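Local coordinates for protein deoxyhypusine hydroxylase (Homo sapiens, PDB 4D50) that hydroxylates the deoxyhypusine side chain of translation initiation factor eIF-5A at a peroxide-bridged diiron centre, completing the formation of hypusine, at residues M91-A96 and S116-I121; L59-A64 and R244-E249. One frame throughout, in Å; residues are numbered along the deposited sequence.

Contact 1 of 2, residues M91-A96 and S116-I121; sequences MVRHEA and SSDPVI. With FE (Fe (III) ion), chain C; PER (peroxide ion), chain E.
R93 reaches from segment 91-96 to D118 of segment 116-121 and grips its carboxylate end-on, one terminal nitrogen to each oxygen. NH2 of R93 lies 2.7 Å from OD1 of D118, and this bond is almost straight at 177°. It runs in the guanidinium plane but meets OD1 from above the carboxylate plane, because the two flat groups are turned 55° apart. The second bond, 3.0 Å from NH1 of R93 to OD2 of D118, bends more and arrives on the syn side, tilted out of the carboxylate plane. CG2 of V120 sits at the guanidinium edge, 3.6 Å from NH1 of R93.

Outward from this salt bridge, OD2 of D118 also accepts the backbone N of V120, at 3.0 Å, closing an Asx turn. That N-H comes from the anti side, likewise tilted, and the two donors approach from opposite faces of the carboxylate, which fixes its rotation. An asparagine here would probably weaken the grip, leaving the R93 charge without its mate and setting the amide against one of the three N-H groups. The bend of the R93 chain at chi3 (58°) turns the guanidinium toward the loop, while its NE bonds to the carbonyl of L83.

The next two residues of the helix serve the metal: NE2 of H94 binds one iron at 2.2 Å, and OE1 of E95 at 2.1 Å, with H212, O1 of the peroxide and two waters completing the site. OG1 of T126, on helix 121-140, is hydrogen-bonded to ND1 of H94.

The loop joins helix 109-115 to helix 121-140, and R93 and D118 lie in the second HEAT-like repeat, with V123 touching both, while helices 57-70 and 76-84 pack against other sides of helix 90-103.

Contact 2 of 2, residues L59-A64 and R244-E249; sequences LKHELA and RHECAE. With FE (Fe (III) ion), chain D; PER (peroxide ion), chain E.
H61 and H245 bring the two helix segments together by sharing one iron, which NE2 of H61 binds at 2.3 Å and NE2 of H245 at 2.2 Å. OE1 of E246 is a third protein ligand, at 2.1 Å; O2 of the peroxide and two waters complete the six-coordinate site. The imidazoles come from opposite directions with their planes 84° apart, and the peroxide O2 lies in the plane of the H245 ring, at its edge. Backbone and hydroxyl acceptors fix the far nitrogens: ND1 of H61 bonds to the carbonyl of L58, and ND1 of H245 to S277 OG.

Carboxylates make the second kind of contact. OE1 of E62 and OE2 of E249 stand 3.3 Å apart, two acceptors close together. Water 3 bridges the pair, donating to OE1 of E249 at 2.8 Å and weakly to OE2 of E62. Another water, itself an iron ligand, donates to OE2 of E246.

Short helix axes 13.6 Å apart, crossing at -73°, are bridged by side chains and metal. HEAT-like repeats 1 and 5 hold this iron, one half of the peroxo-diiron(III) active site of deoxyhypusine hydroxylase, with H94, E95 and H212 binding the other.

Contact 2 is buried near the middle of the chain, whereas contact 1 runs from the diiron centre out to a partly exposed loop. The salt-bridged residues of contact 1 belong to one HEAT-like repeat; contact 2 joins repeats far apart in sequence through metal coordination, and contact 1 is nested inside the chain loop it closes. Contact 1 gives its iron one histidine and a glutamate, contact 2 gives the other two histidines and a glutamate, and both meet at the peroxide and a shared water. Packing also links them directly: CG of E95 lies 3.1 Å from O of H61, where segment 91-96 lies against segment 59-64.

Contact 1 of 2, residues M91-A96 and S116-I121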
# COMPACT_ATOMS: atom_id res chain seq x y z
N MET A 91 -0.79 -1.31 11.19
CA MET A 91 -0.83 -1.42 9.74
C MET A 91 -2.06 -0.69 9.17
O MET A 91 -2.00 -0.08 8.09
CB MET A 91 -0.83 -2.91 9.42
CG MET A 91 -1.30 -3.40 8.09
SD MET A 91 -1.12 -5.20 8.20
CE MET A 91 -1.50 -5.59 6.51
N VAL A 92 -3.16 -0.77 9.91
CA VAL A 92 -4.38 -0.18 9.47
C VAL A 92 -4.29 1.36 9.69
O VAL A 92 -4.67 2.15 8.81
CB VAL A 92 -5.59 -0.80 10.18
CG1 VAL A 92 -6.81 -0.04 9.85
CG2 VAL A 92 -5.78 -2.26 9.70
N ARG A 93 -3.80 1.77 10.85
CA ARG A 93 -3.73 3.18 11.18
C ARG A 93 -2.72 3.84 10.28
O ARG A 93 -2.95 4.97 9.82
CB ARG A 93 -3.40 3.40 12.71
CG ARG A 93 -4.49 2.83 13.66
CD ARG A 93 -4.12 3.02 15.14
NE ARG A 93 -3.93 4.46 15.35
CZ ARG A 93 -2.99 5.08 16.04
NH1 ARG A 93 -2.07 4.42 16.74
NH2 ARG A 93 -2.96 6.41 16.02
N HIS A 94 -1.60 3.16 10.03
CA HIS A 94 -0.57 3.69 9.12
C HIS A 94 -1.21 3.94 7.77
O HIS A 94 -1.08 5.07 7.17
CB HIS A 94 0.67 2.78 8.98
CG HIS A 94 1.01 2.46 7.58
ND1 HIS A 94 1.60 3.37 6.72
CD2 HIS A 94 0.83 1.33 6.88
CE1 HIS A 94 1.72 2.80 5.53
NE2 HIS A 94 1.27 1.56 5.61
N GLU A 95 -1.95 2.96 7.28
CA GLU A 95 -2.51 3.05 5.94
C GLU A 95 -3.49 4.23 5.82
O GLU A 95 -3.58 4.89 4.79
CB GLU A 95 -3.16 1.73 5.45
CG GLU A 95 -3.09 1.53 3.97
CD GLU A 95 -1.68 1.35 3.45
OE1 GLU A 95 -0.87 0.50 3.98
OE2 GLU A 95 -1.27 2.14 2.54
N ALA A 96 -4.25 4.45 6.88
CA ALA A 96 -5.25 5.59 6.90
C ALA A 96 -4.42 6.92 6.89
O ALA A 96 -4.85 7.85 6.18
CB ALA A 96 -6.18 5.53 8.14
N SER A 116 2.12 12.85 13.87
CA SER A 116 3.52 12.67 13.66
C SER A 116 4.22 12.31 14.96
O SER A 116 5.37 11.86 14.89
CB SER A 116 4.17 13.95 13.07
OG SER A 116 3.70 14.15 11.72
N SER A 117 3.53 12.53 16.09
CA SER A 117 3.99 12.17 17.40
C SER A 117 3.26 10.99 18.03
O SER A 117 3.34 10.76 19.24
CB SER A 117 3.91 13.36 18.33
OG SER A 117 4.96 14.27 17.95
N ASP A 118 2.58 10.21 17.22
CA ASP A 118 1.84 9.05 17.73
C ASP A 118 2.78 8.07 18.37
O ASP A 118 3.91 7.92 17.90
CB ASP A 118 1.13 8.31 16.60
CG ASP A 118 0.07 7.37 17.10
OD1 ASP A 118 -1.06 7.84 17.38
OD2 ASP A 118 0.36 6.17 17.22
N PRO A 119 2.36 7.43 19.46
CA PRO A 119 3.24 6.43 20.11
C PRO A 119 3.65 5.20 19.25
O PRO A 119 4.70 4.61 19.53
CB PRO A 119 2.43 5.97 21.33
CG PRO A 119 1.11 6.67 21.31
CD PRO A 119 1.12 7.70 20.23
N VAL A 120 2.86 4.86 18.23
CA VAL A 120 3.04 3.70 17.34
C VAL A 120 3.91 4.24 16.20
O VAL A 120 3.52 5.13 15.45
CB VAL A 120 1.71 3.18 16.79
CG1 VAL A 120 1.93 2.12 15.72
CG2 VAL A 120 0.83 2.62 17.94
N ILE A 121 5.09 3.70 16.13
CA ILE A 121 6.17 4.26 15.30
C ILE A 121 5.81 4.25 13.79
O ILE A 121 6.07 5.27 13.10
CB ILE A 121 7.46 3.52 15.54
CG1 ILE A 121 8.60 4.20 14.82
CG2 ILE A 121 7.39 2.03 15.12
CD1 ILE A 121 8.87 5.62 15.27
FE FE C . 1.12 -0.02 4.04
O1 PER E . 0.70 -1.87 5.21
O2 PER E . 1.14 -3.34 5.07
O HOH W 1 1.57 1.46 2.51
O HOH W 2 0.65 -1.31 2.39

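Contact 2 of 2, residues L59-A64 and R244-E249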
# COMPACT_ATOMS: atom_id res chain seq x y z
N LEU A 59 -7.61 -6.91 5.13
CA LEU A 59 -8.68 -6.27 4.36
C LEU A 59 -8.81 -4.80 4.76
O LEU A 59 -8.85 -3.94 3.92
CB LEU A 59 -10.00 -7.03 4.52
CG LEU A 59 -11.14 -6.44 3.69
CD1 LEU A 59 -10.94 -6.46 2.19
CD2 LEU A 59 -12.43 -7.24 4.07
N LYS A 60 -8.83 -4.51 6.06
CA LYS A 60 -9.08 -3.13 6.51
C LYS A 60 -8.03 -2.12 6.03
O LYS A 60 -8.36 -1.00 5.65
CB LYS A 60 -9.16 -3.07 8.02
CG LYS A 60 -10.44 -3.62 8.62
CD LYS A 60 -10.53 -3.33 10.12
CE LYS A 60 -9.56 -4.16 10.91
NZ LYS A 60 -9.76 -4.10 12.37
N HIS A 61 -6.80 -2.53 6.00
CA HIS A 61 -5.73 -1.66 5.53
C HIS A 61 -5.80 -1.47 4.01
O HIS A 61 -5.50 -0.36 3.52
CB HIS A 61 -4.39 -2.13 6.07
CG HIS A 61 -3.51 -2.78 5.05
ND1 HIS A 61 -3.85 -3.95 4.41
CD2 HIS A 61 -2.32 -2.38 4.54
CE1 HIS A 61 -2.84 -4.28 3.59
NE2 HIS A 61 -1.93 -3.32 3.63
N GLU A 62 -6.32 -2.45 3.27
CA GLU A 62 -6.54 -2.29 1.80
C GLU A 62 -7.70 -1.25 1.55
O GLU A 62 -7.70 -0.46 0.58
CB GLU A 62 -6.87 -3.61 1.19
CG GLU A 62 -6.28 -3.91 -0.17
CD GLU A 62 -4.79 -4.21 -0.08
OE1 GLU A 62 -4.37 -5.06 0.72
OE2 GLU A 62 -4.05 -3.47 -0.75
N LEU A 63 -8.67 -1.29 2.42
CA LEU A 63 -9.76 -0.31 2.34
C LEU A 63 -9.15 1.04 2.40
O LEU A 63 -9.55 1.97 1.66
CB LEU A 63 -10.76 -0.45 3.47
CG LEU A 63 -11.39 -1.82 3.72
CD1 LEU A 63 -12.21 -1.75 4.97
CD2 LEU A 63 -12.24 -2.20 2.56
N ALA A 64 -8.32 1.23 3.41
CA ALA A 64 -7.73 2.59 3.58
C ALA A 64 -6.84 2.93 2.39
O ALA A 64 -6.88 4.08 1.91
CB ALA A 64 -6.90 2.70 4.87
N ARG A 244 6.48 -8.77 6.12
CA ARG A 244 6.34 -10.08 5.49
C ARG A 244 5.10 -10.15 4.59
O ARG A 244 5.16 -10.68 3.48
CB ARG A 244 6.31 -11.19 6.51
CG ARG A 244 7.55 -11.31 7.43
CD ARG A 244 7.29 -12.31 8.56
NE ARG A 244 7.14 -13.60 7.93
CZ ARG A 244 6.36 -14.58 8.36
NH1 ARG A 244 5.58 -14.45 9.42
NH2 ARG A 244 6.30 -15.63 7.60
N HIS A 245 4.01 -9.55 5.03
CA HIS A 245 2.80 -9.42 4.15
C HIS A 245 3.07 -8.68 2.85
O HIS A 245 2.62 -9.12 1.77
CB HIS A 245 1.63 -8.79 4.90
CG HIS A 245 1.02 -7.66 4.17
ND1 HIS A 245 0.14 -7.86 3.13
CD2 HIS A 245 1.08 -6.32 4.37
CE1 HIS A 245 -0.22 -6.68 2.64
NE2 HIS A 245 0.26 -5.74 3.43
N GLU A 246 3.84 -7.57 2.89
CA GLU A 246 4.08 -6.80 1.71
C GLU A 246 4.95 -7.59 0.72
O GLU A 246 4.70 -7.52 -0.49
CB GLU A 246 4.72 -5.44 2.11
CG GLU A 246 4.31 -4.30 1.21
CD GLU A 246 2.83 -4.04 1.24
OE1 GLU A 246 2.27 -3.78 2.30
OE2 GLU A 246 2.24 -4.13 0.15
N CYS A 247 5.90 -8.33 1.26
CA CYS A 247 6.78 -9.24 0.50
C CYS A 247 5.97 -10.35 -0.16
O CYS A 247 6.14 -10.64 -1.32
CB CYS A 247 7.91 -9.75 1.37
SG CYS A 247 9.13 -8.46 1.70
N ALA A 248 4.98 -10.88 0.57
CA ALA A 248 4.12 -11.90 0.03
C ALA A 248 3.28 -11.33 -1.15
O ALA A 248 3.12 -11.96 -2.22
CB ALA A 248 3.22 -12.42 1.11
N GLU A 249 2.71 -10.13 -0.96
CA GLU A 249 1.98 -9.46 -2.02
C GLU A 249 2.84 -9.25 -3.23
O GLU A 249 2.37 -9.45 -4.33
CB GLU A 249 1.44 -8.10 -1.57
CG GLU A 249 0.12 -8.11 -0.84
CD GLU A 249 -0.77 -6.87 -1.15
OE1 GLU A 249 -0.55 -6.05 -2.08
OE2 GLU A 249 -1.74 -6.73 -0.42
FE FE D . 0.32 -3.57 3.06
O1 PER E . 0.70 -1.87 5.21
O2 PER E . 1.14 -3.34 5.07
O HOH W 3 -3.15 -5.28 -2.66
O HOH W 4 -0.31 -3.82 1.01
O HOH W 2 0.65 -1.31 2.39